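Local structure of terminase large subunit (Thermus phage G20c, 5M1P) at residues 5-10 with 127-132; 27-32 with 54-59; 78-83 with 105-110; 133-138 with 184-189. The protein powers ATP-driven translocation of viral DNA into empty capsids and, through this nuclease domain, cuts the genome to start and end packaging. All coordinates share one frame; numbering follows the deposited sequence.

Contact 1. Residues 5-10 with 127-132; sequences NSVFSG and QLISNL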
# COMPACT_ATOMS: atom_id res chain seq x y z
N ASN A 5 -5.62 -21.57 3.11
CA ASN A 5 -5.64 -20.69 1.93
C ASN A 5 -4.97 -19.31 2.12
O ASN A 5 -5.26 -18.37 1.38
CB ASN A 5 -7.08 -20.53 1.42
CG ASN A 5 -8.00 -19.82 2.41
OD1 ASN A 5 -7.63 -19.57 3.57
ND2 ASN A 5 -9.20 -19.48 1.95
N SER A 6 -4.06 -19.20 3.10
CA SER A 6 -3.31 -17.96 3.34
C SER A 6 -2.45 -17.60 2.16
O SER A 6 -1.77 -18.46 1.60
CB SER A 6 -2.37 -18.10 4.53
OG SER A 6 -3.07 -18.34 5.72
N VAL A 7 -2.46 -16.33 1.78
CA VAL A 7 -1.55 -15.81 0.78
C VAL A 7 -0.18 -15.55 1.41
O VAL A 7 0.85 -15.91 0.83
CB VAL A 7 -2.11 -14.52 0.16
CG1 VAL A 7 -1.09 -13.84 -0.72
CG2 VAL A 7 -3.37 -14.83 -0.63
N PHE A 8 -0.16 -14.93 2.58
CA PHE A 8 1.10 -14.54 3.20
C PHE A 8 1.59 -15.60 4.17
O PHE A 8 1.58 -15.42 5.38
CB PHE A 8 0.98 -13.15 3.81
CG PHE A 8 0.69 -12.08 2.79
CD1 PHE A 8 1.65 -11.76 1.83
CD2 PHE A 8 -0.54 -11.45 2.74
CE1 PHE A 8 1.39 -10.81 0.87
CE2 PHE A 8 -0.81 -10.51 1.78
CZ PHE A 8 0.16 -10.18 0.85
N SER A 9 2.06 -16.70 3.59
CA SER A 9 2.59 -17.82 4.37
C SER A 9 3.86 -17.44 5.12
O SER A 9 4.20 -18.09 6.10
CB SER A 9 2.85 -19.02 3.45
OG SER A 9 3.63 -18.66 2.34
N GLY A 10 4.55 -16.38 4.66
CA GLY A 10 5.74 -15.88 5.34
C GLY A 10 5.53 -14.77 6.35
O GLY A 10 6.48 -14.06 6.66
N GLN A 127 0.79 -10.55 -9.60
CA GLN A 127 2.19 -10.20 -9.74
C GLN A 127 2.67 -9.31 -8.58
O GLN A 127 3.73 -9.54 -7.99
CB GLN A 127 2.40 -9.48 -11.07
CG GLN A 127 3.86 -9.37 -11.49
CD GLN A 127 4.01 -9.12 -12.97
OE1 GLN A 127 4.88 -9.71 -13.62
NE2 GLN A 127 3.15 -8.27 -13.52
N LEU A 128 1.86 -8.30 -8.25
CA LEU A 128 2.11 -7.43 -7.10
C LEU A 128 2.15 -8.19 -5.78
O LEU A 128 3.08 -8.04 -4.97
CB LEU A 128 1.03 -6.34 -7.02
CG LEU A 128 1.11 -5.24 -8.06
CD1 LEU A 128 -0.16 -4.40 -8.06
CD2 LEU A 128 2.33 -4.36 -7.81
N ILE A 129 1.14 -9.01 -5.56
CA ILE A 129 1.04 -9.76 -4.30
C ILE A 129 2.13 -10.82 -4.16
O ILE A 129 2.71 -10.96 -3.09
CB ILE A 129 -0.36 -10.38 -4.14
CG1 ILE A 129 -1.43 -9.28 -3.99
CG2 ILE A 129 -0.39 -11.36 -2.98
CD1 ILE A 129 -1.35 -8.43 -2.73
N SER A 130 2.39 -11.57 -5.23
CA SER A 130 3.44 -12.58 -5.19
C SER A 130 4.80 -11.95 -4.89
O SER A 130 5.58 -12.50 -4.12
CB SER A 130 3.49 -13.41 -6.47
OG SER A 130 3.81 -12.62 -7.59
N ASN A 131 5.08 -10.77 -5.46
CA ASN A 131 6.29 -10.06 -5.14
C ASN A 131 6.35 -9.71 -3.65
O ASN A 131 7.38 -9.95 -3.01
CB ASN A 131 6.39 -8.80 -6.00
CG ASN A 131 7.66 -8.03 -5.72
OD1 ASN A 131 8.76 -8.53 -5.98
ND2 ASN A 131 7.53 -6.83 -5.16
N LEU A 132 5.28 -9.15 -3.11
CA LEU A 132 5.24 -8.81 -1.69
C LEU A 132 5.43 -10.05 -0.82
O LEU A 132 6.20 -10.03 0.15
CB LEU A 132 3.94 -8.09 -1.35
CG LEU A 132 3.72 -7.71 0.12
CD1 LEU A 132 4.78 -6.74 0.60
CD2 LEU A 132 2.34 -7.09 0.33

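Contact 2. Residues 27-32 with 54-59; sequences VVEDYR and VLDLDT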
# COMPACT_ATOMS: atom_id res chain seq x y z
N VAL A 27 3.89 6.85 12.03
CA VAL A 27 5.22 7.31 11.63
C VAL A 27 6.23 6.43 12.33
O VAL A 27 6.34 6.47 13.55
CB VAL A 27 5.48 8.79 11.98
CG1 VAL A 27 6.85 9.24 11.46
CG2 VAL A 27 4.38 9.66 11.39
N VAL A 28 6.96 5.64 11.54
CA VAL A 28 8.02 4.78 12.04
C VAL A 28 9.31 5.59 12.14
O VAL A 28 10.02 5.54 13.15
CB VAL A 28 8.24 3.55 11.13
CG1 VAL A 28 9.43 2.74 11.60
CG2 VAL A 28 6.99 2.68 11.14
N GLU A 29 9.63 6.30 11.08
CA GLU A 29 10.80 7.16 11.10
C GLU A 29 10.64 8.33 10.17
O GLU A 29 9.99 8.25 9.12
CB GLU A 29 12.05 6.37 10.80
CG GLU A 29 12.12 5.74 9.44
CD GLU A 29 13.32 4.82 9.31
OE1 GLU A 29 14.33 5.25 8.72
OE2 GLU A 29 13.26 3.69 9.84
N ASP A 30 11.26 9.43 10.58
CA ASP A 30 11.20 10.65 9.80
C ASP A 30 12.15 10.53 8.62
O ASP A 30 12.99 9.62 8.55
CB ASP A 30 11.49 11.87 10.68
CG ASP A 30 10.34 12.21 11.63
OD1 ASP A 30 9.16 12.06 11.24
OD2 ASP A 30 10.60 12.66 12.75
N TYR A 31 11.97 11.42 7.65
CA TYR A 31 12.75 11.45 6.43
C TYR A 31 14.27 11.46 6.70
O TYR A 31 14.77 12.25 7.50
CB TYR A 31 12.37 12.72 5.67
CG TYR A 31 13.16 12.98 4.41
CD1 TYR A 31 13.33 11.99 3.43
CD2 TYR A 31 13.69 14.25 4.15
CE1 TYR A 31 14.01 12.23 2.26
CE2 TYR A 31 14.37 14.51 2.98
CZ TYR A 31 14.55 13.50 2.04
OH TYR A 31 15.25 13.75 0.87
N ARG A 32 14.99 10.58 5.99
CA ARG A 32 16.45 10.55 5.93
C ARG A 32 16.85 10.99 4.52
O ARG A 32 16.56 10.27 3.57
CB ARG A 32 16.96 9.12 6.12
CG ARG A 32 16.71 8.45 7.46
CD ARG A 32 17.30 7.05 7.40
NE ARG A 32 18.72 7.03 7.01
CZ ARG A 32 19.76 6.88 7.84
NH1 ARG A 32 19.60 6.72 9.15
NH2 ARG A 32 20.99 6.88 7.34
N VAL A 54 4.69 4.76 2.72
CA VAL A 54 5.98 5.33 2.39
C VAL A 54 7.06 4.29 2.67
O VAL A 54 7.27 3.91 3.82
CB VAL A 54 6.26 6.61 3.21
CG1 VAL A 54 7.56 7.24 2.76
CG2 VAL A 54 5.13 7.62 3.09
N LEU A 55 7.75 3.86 1.60
CA LEU A 55 8.80 2.85 1.65
C LEU A 55 10.16 3.46 1.41
O LEU A 55 10.38 4.14 0.42
CB LEU A 55 8.53 1.79 0.59
CG LEU A 55 9.55 0.67 0.44
CD1 LEU A 55 9.76 -0.08 1.74
CD2 LEU A 55 9.10 -0.28 -0.65
N ASP A 56 11.07 3.23 2.34
CA ASP A 56 12.47 3.58 2.17
C ASP A 56 13.09 2.51 1.27
O ASP A 56 13.23 1.34 1.67
CB ASP A 56 13.13 3.61 3.55
CG ASP A 56 14.60 3.99 3.51
OD1 ASP A 56 15.30 3.68 2.53
OD2 ASP A 56 15.06 4.56 4.52
N LEU A 57 13.43 2.89 0.04
CA LEU A 57 13.94 1.94 -0.94
C LEU A 57 15.39 1.53 -0.69
O LEU A 57 15.87 0.56 -1.29
CB LEU A 57 13.77 2.49 -2.36
CG LEU A 57 12.33 2.61 -2.86
CD1 LEU A 57 12.27 3.42 -4.13
CD2 LEU A 57 11.70 1.25 -3.08
N ASP A 58 16.09 2.25 0.19
CA ASP A 58 17.43 1.86 0.60
C ASP A 58 17.42 0.78 1.69
O ASP A 58 18.33 -0.03 1.74
CB ASP A 58 18.22 3.09 1.09
CG ASP A 58 18.42 4.14 0.00
OD1 ASP A 58 19.57 4.59 -0.18
OD2 ASP A 58 17.44 4.54 -0.67
N THR A 59 16.41 0.76 2.55
CA THR A 59 16.34 -0.21 3.65
C THR A 59 15.25 -1.26 3.52
O THR A 59 15.29 -2.28 4.20
CB THR A 59 16.12 0.50 4.99
OG1 THR A 59 14.80 1.06 5.01
CG2 THR A 59 17.18 1.58 5.23
O HOH W 1 13.41 5.80 6.29

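Contact 3. Residues 78-83 with 105-110; sequences ARLKAL and EELDAQ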
# COMPACT_ATOMS: atom_id res chain seq x y z
N ALA A 78 -4.04 15.88 -1.74
CA ALA A 78 -3.25 16.82 -0.92
C ALA A 78 -2.42 16.09 0.14
O ALA A 78 -1.28 16.48 0.41
CB ALA A 78 -4.16 17.84 -0.24
N ARG A 79 -2.98 15.03 0.72
CA ARG A 79 -2.26 14.27 1.75
C ARG A 79 -1.10 13.52 1.11
O ARG A 79 0.01 13.45 1.67
CB ARG A 79 -3.20 13.31 2.49
CG ARG A 79 -4.30 13.98 3.31
CD ARG A 79 -3.83 14.79 4.50
NE ARG A 79 -4.97 15.31 5.27
CZ ARG A 79 -4.95 16.38 6.08
NH1 ARG A 79 -6.07 16.73 6.71
NH2 ARG A 79 -3.85 17.11 6.24
N LEU A 80 -1.33 12.99 -0.08
CA LEU A 80 -0.28 12.35 -0.85
C LEU A 80 0.85 13.33 -1.21
O LEU A 80 2.03 13.00 -1.09
CB LEU A 80 -0.90 11.77 -2.11
CG LEU A 80 -0.24 10.67 -2.90
CD1 LEU A 80 0.28 9.54 -2.03
CD2 LEU A 80 -1.30 10.14 -3.86
N LYS A 81 0.47 14.54 -1.63
CA LYS A 81 1.44 15.61 -1.91
C LYS A 81 2.31 15.90 -0.68
O LYS A 81 3.55 16.00 -0.78
CB LYS A 81 0.72 16.88 -2.33
CG LYS A 81 1.62 18.05 -2.68
CD LYS A 81 0.79 19.19 -3.23
CE LYS A 81 1.68 20.28 -3.80
NZ LYS A 81 2.19 21.13 -2.71
N ALA A 82 1.67 16.05 0.46
CA ALA A 82 2.39 16.35 1.69
C ALA A 82 3.35 15.22 2.07
O ALA A 82 4.50 15.49 2.39
CB ALA A 82 1.44 16.67 2.83
N LEU A 83 2.90 13.98 1.98
CA LEU A 83 3.77 12.82 2.26
C LEU A 83 4.95 12.76 1.32
O LEU A 83 6.07 12.50 1.73
CB LEU A 83 3.00 11.50 2.13
CG LEU A 83 2.15 11.09 3.32
CD1 LEU A 83 1.23 9.95 2.94
CD2 LEU A 83 3.04 10.70 4.50
N GLU A 105 -6.90 13.79 -12.98
CA GLU A 105 -6.62 15.19 -13.31
C GLU A 105 -5.89 15.92 -12.18
O GLU A 105 -5.00 16.72 -12.45
CB GLU A 105 -7.91 15.94 -13.66
CG GLU A 105 -8.51 15.51 -14.99
CD GLU A 105 -9.97 15.89 -15.15
OE1 GLU A 105 -10.66 15.26 -15.98
OE2 GLU A 105 -10.44 16.81 -14.44
N GLU A 106 -6.26 15.62 -10.93
CA GLU A 106 -5.66 16.26 -9.76
C GLU A 106 -4.21 15.85 -9.55
O GLU A 106 -3.40 16.68 -9.17
CB GLU A 106 -6.47 15.97 -8.49
CG GLU A 106 -7.71 16.86 -8.35
CD GLU A 106 -8.80 16.28 -7.45
OE1 GLU A 106 -8.53 15.39 -6.61
OE2 GLU A 106 -9.96 16.74 -7.58
N LEU A 107 -3.87 14.59 -9.80
CA LEU A 107 -2.47 14.15 -9.73
C LEU A 107 -1.59 14.96 -10.67
O LEU A 107 -0.51 15.38 -10.29
CB LEU A 107 -2.33 12.65 -10.02
CG LEU A 107 -2.88 11.67 -8.97
CD1 LEU A 107 -2.91 10.27 -9.54
CD2 LEU A 107 -2.06 11.71 -7.69
N ASP A 108 -2.07 15.18 -11.90
CA ASP A 108 -1.33 15.97 -12.88
C ASP A 108 -1.38 17.47 -12.55
O ASP A 108 -0.34 18.12 -12.52
CB ASP A 108 -1.85 15.69 -14.30
CG ASP A 108 -1.57 14.26 -14.75
OD1 ASP A 108 -0.52 13.70 -14.36
OD2 ASP A 108 -2.42 13.69 -15.47
N ALA A 109 -2.57 17.99 -12.26
CA ALA A 109 -2.73 19.42 -11.94
C ALA A 109 -1.92 19.86 -10.72
O ALA A 109 -1.38 20.97 -10.70
CB ALA A 109 -4.20 19.76 -11.77
N GLN A 110 -1.80 18.98 -9.73
CA GLN A 110 -1.06 19.29 -8.50
C GLN A 110 0.44 18.98 -8.59
O GLN A 110 1.16 19.17 -7.62
CB GLN A 110 -1.71 18.58 -7.31
CG GLN A 110 -3.12 19.07 -7.03
CD GLN A 110 -3.13 20.52 -6.58
OE1 GLN A 110 -2.49 20.86 -5.58
NE2 GLN A 110 -3.84 21.39 -7.31

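Contact 4. Residues 133-138 with 184-189; sequences ALLMEK and LAYSQY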
# COMPACT_ATOMS: atom_id res chain seq x y z
N ALA A 133 4.74 -11.13 -1.17
CA ALA A 133 4.82 -12.37 -0.40
C ALA A 133 6.22 -12.96 -0.38
O ALA A 133 6.68 -13.44 0.66
CB ALA A 133 3.86 -13.40 -0.96
N LEU A 134 6.90 -12.93 -1.53
CA LEU A 134 8.26 -13.46 -1.63
C LEU A 134 9.24 -12.63 -0.81
O LEU A 134 10.05 -13.18 -0.06
CB LEU A 134 8.72 -13.52 -3.08
CG LEU A 134 10.16 -14.00 -3.33
CD1 LEU A 134 10.33 -15.42 -2.84
CD2 LEU A 134 10.51 -13.88 -4.79
N LEU A 135 9.19 -11.32 -0.96
CA LEU A 135 10.01 -10.42 -0.15
C LEU A 135 9.75 -10.62 1.34
O LEU A 135 10.66 -10.56 2.17
CB LEU A 135 9.74 -8.97 -0.52
CG LEU A 135 10.30 -8.52 -1.87
CD1 LEU A 135 9.69 -7.18 -2.26
CD2 LEU A 135 11.82 -8.45 -1.86
N MET A 136 8.49 -10.89 1.69
CA MET A 136 8.13 -11.10 3.08
C MET A 136 8.77 -12.36 3.64
O MET A 136 9.38 -12.33 4.72
CB MET A 136 6.62 -11.18 3.25
CG MET A 136 6.17 -11.09 4.70
SD MET A 136 4.40 -11.31 4.93
CE MET A 136 3.76 -9.89 4.03
N GLU A 137 8.67 -13.47 2.91
CA GLU A 137 9.28 -14.73 3.35
C GLU A 137 10.79 -14.58 3.49
O GLU A 137 11.38 -15.16 4.39
CB GLU A 137 8.94 -15.88 2.40
CG GLU A 137 9.57 -17.21 2.77
CD GLU A 137 9.11 -17.73 4.12
OE1 GLU A 137 9.96 -17.98 5.00
OE2 GLU A 137 7.88 -17.89 4.30
N LYS A 138 11.38 -13.75 2.63
CA LYS A 138 12.82 -13.48 2.68
C LYS A 138 13.26 -12.53 3.80
O LYS A 138 14.44 -12.21 3.89
CB LYS A 138 13.29 -12.93 1.34
CG LYS A 138 13.24 -13.94 0.21
CD LYS A 138 13.85 -13.36 -1.06
CE LYS A 138 14.00 -14.40 -2.16
NZ LYS A 138 14.16 -13.75 -3.49
N LEU A 184 1.92 -2.20 -3.74
CA LEU A 184 2.30 -1.13 -4.66
C LEU A 184 3.66 -0.54 -4.29
O LEU A 184 4.49 -0.35 -5.17
CB LEU A 184 1.24 -0.04 -4.69
CG LEU A 184 -0.06 -0.46 -5.39
CD1 LEU A 184 -1.20 0.45 -4.98
CD2 LEU A 184 0.09 -0.48 -6.91
N ALA A 185 3.89 -0.29 -3.01
CA ALA A 185 5.20 0.22 -2.56
C ALA A 185 6.31 -0.76 -2.86
O ALA A 185 7.32 -0.41 -3.50
CB ALA A 185 5.15 0.53 -1.08
N TYR A 186 6.14 -1.99 -2.40
CA TYR A 186 7.17 -3.02 -2.55
C TYR A 186 7.41 -3.50 -3.98
O TYR A 186 8.43 -4.13 -4.24
CB TYR A 186 6.90 -4.20 -1.61
CG TYR A 186 7.39 -3.93 -0.19
CD1 TYR A 186 8.74 -4.07 0.13
CD2 TYR A 186 6.53 -3.48 0.80
CE1 TYR A 186 9.21 -3.79 1.40
CE2 TYR A 186 6.97 -3.21 2.08
CZ TYR A 186 8.32 -3.36 2.39
OH TYR A 186 8.73 -3.08 3.67
N SER A 187 6.50 -3.17 -4.91
CA SER A 187 6.75 -3.42 -6.33
C SER A 187 8.02 -2.74 -6.84
O SER A 187 8.57 -3.14 -7.86
CB SER A 187 5.57 -2.95 -7.19
OG SER A 187 5.54 -1.54 -7.28
N GLN A 188 8.47 -1.71 -6.13
CA GLN A 188 9.66 -0.94 -6.50
C GLN A 188 10.93 -1.39 -5.81
O GLN A 188 12.00 -0.89 -6.14
CB GLN A 188 9.43 0.51 -6.12
CG GLN A 188 8.13 1.10 -6.62
CD GLN A 188 8.05 1.13 -8.13
OE1 GLN A 188 8.80 1.86 -8.78
NE2 GLN A 188 7.16 0.34 -8.71
N TYR A 189 10.83 -2.31 -4.85
CA TYR A 189 11.97 -2.64 -4.01
C TYR A 189 12.81 -3.74 -4.65
O TYR A 189 12.28 -4.76 -5.06
CB TYR A 189 11.49 -3.05 -2.62
CG TYR A 189 12.62 -3.32 -1.66
CD1 TYR A 189 13.53 -2.32 -1.32
CD2 TYR A 189 12.79 -4.57 -1.08
CE1 TYR A 189 14.57 -2.56 -0.44
CE2 TYR A 189 13.84 -4.82 -0.20
CZ TYR A 189 14.72 -3.82 0.12
OH TYR A 189 15.76 -4.06 1.00

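Contact 1. Residues 5-10 with 127-132
F8 reaches across from the N-terminal loop to I129 and L132 on helix 122-137, its ring leaving the backbone with CG anti to the carbonyl carbon (chi1 -63°). CB and CG act as the stem, and CD1 rests against M136 CE, one turn further along the same helix, at 3.6 Å. Next along the ring, CE1 lies 3.9 Å from L132 CG. The tip, CZ, meets L132 CD2 at 3.8 Å and I129 CG2 at 4.0 Å; both methyls approach the ring obliquely. One face of the ring carries V7 CG1, 4.0 Å above the plane over its centre. That methyl also presses on I129 CG2 at 3.4 Å, a tight carbon pair, so V7, F8 and I129 form a compact apolar cluster. The backbone makes an inverse gamma turn about F8, in which S9 N gives V7 O a weak bond. V179 of helix 177-186 and F156 of strand 156-160 continue the cluster. The contact is core packing: the N-terminal loop lays V7 and F8 onto I129 and L132 of helix 122-137, beside helix 177-186 and strand 156-160, in an RNase H-like nuclease fold.

Contact 2. Residues 27-32 with 54-59
D56 OD2 is gripped by two groups: H35 ND1 hydrogen-bonds to it, and a water donates a hydrogen bond to it at 2.7 Å. The same water donates its other hydrogen to E29 OE1, also at 2.7 Å, and so becomes the polar bridge between residues 27-32 and 54-59. The bridge spans two like charges, E29 OE1 and D56 OD2 being 4.3 Å apart. Their mutual repulsion may raise the proton affinity of one or both. R32 stands by with CD 4.4 Å from D56 OD2, but its charged end pairs with D34 through NH2; R32 NE, at 5.1 Å from D56 OD2, can offer only longer-range compensation.

OD1, the second carboxylate oxygen, is used within residues 54-59. With CG anti to the backbone N (chi1 -179°), D56 turns OD1 over the following residues, where D58 N (2.9 Å from OD1) closes an Asx turn and T59 N binds as well, completing an Asx motif. D58 N arrives nearly along the C-O axis, while T59 N comes from well above the carboxylate plane, 64° out of it. This loop joins strand 49-56 to its antiparallel neighbour 61-69 in a beta hairpin of the central sheet. D58 OD2 then accepts from I36 N, and E29 O is bound by Y87 OH, which ties the loop of residues 27-32 to the region after helix 73-86.

Contact 3. Residues 78-83 with 105-110
K81 leaves helix 73-86 with CG anti to its N (chi1 -178°) and runs extended as far as CE, which brings its aliphatic chain alongside Q110 at the end of helix 101-109; only the last bond, chi4 -81°, bends. L107 starts with CG anti to its carbonyl carbon (chi1 -70°), a setting that brings CD2 to L80. The contact thus joins two helices lying side by side against the central sheet of the RNase H-like fold. Helix 101-109 is the crossover of a beta-alpha-beta unit between the neighbouring parallel strands 91-94 and 114-116.

The inner half of the interface is apolar. L80 CD2 and L107 CD2 meet at 4.2 Å, a light methyl-to-methyl touch. L80 also packs on F52, I39 and A41 of the strands beneath, and L107 on I112. The side chain of L80 is about 9 Å from that of D42, a ligand of the bound calcium, and the side chain of L107 about 9 Å from that of D95, probably a ligand of the second catalytic metal.

Toward the outside, contact is made by methylenes against oxygens. The ammonium group of K81 forms a salt bridge with E85, one turn on in its own helix, and does not bind Q110. K81 CD lies 4.4 Å from Q110 OE1, and K81 CE lies 4.0 Å from the backbone oxygen Q110 O.

Contact 4. Residues 133-138 with 184-189
L135, near the end of helix 122-137, pushes its two methyls toward Y186 and Y189 at the C-terminal end of the modelled chain. The side-chain contacts are apolar. L135 CD1 reaches Y186 CD1 at 4.0 Å, obliquely to the ring, and also rests 3.8 Å from the backbone oxygen Y186 O. The other branch, L135 CD2, approaches the edge of the Y189 ring near its plane, 4.1 Å from Y189 CD2. Y189 has CG anti to its backbone N (chi1 -176°), which brings this ring back beside the same leucine.

Backbone bonds shape the receiving surface. A type I beta turn runs from Y186 to Y189, with Y189 N bonded to Y186 O at 3.1 Å; the same oxygen takes a weak bond from N131 ND2 of the facing helix.

Side-chain bonds brace the far side of the turn. S187 OG donates to L184 O at 2.6 Å and in turn accepts from Q188 NE2 at 2.9 Å, in a nearly straight bond (171°) within the amide plane of Q188. Q188 OE1 is held by Y91 OH. Y186 OH, deeper in, bonds G60 O and A142 N.

The polar groups therefore fix the turn and the Y186 ring. No hydrogen bond joins residues 133-138 to 184-189 in this RNase H-like domain: L135 adds apolar contact, while the weak bond from N131 links the helices a turn earlier.

From the N terminus, residues 5-10 open the longest loop, which contact 1 closes only at helix 122-137. Contacts 2 and 3 are nested inside it, one after the other: contact 2 ties the loop after strand 25-27 to the end of strand 49-56, and contact 3 joins helices 73-86 and 101-109. Contact 4 follows in series, starting on the same helix where contact 1 ends, and brings in helix 177-186; no loops cross. Contacts 1 and 4 touch along helix 122-137, across the chain's centre from contact 3. Strand 49-56 lies between: V54 packs on L83 of contact 3, and L55 on A185 and Y186 of contact 4.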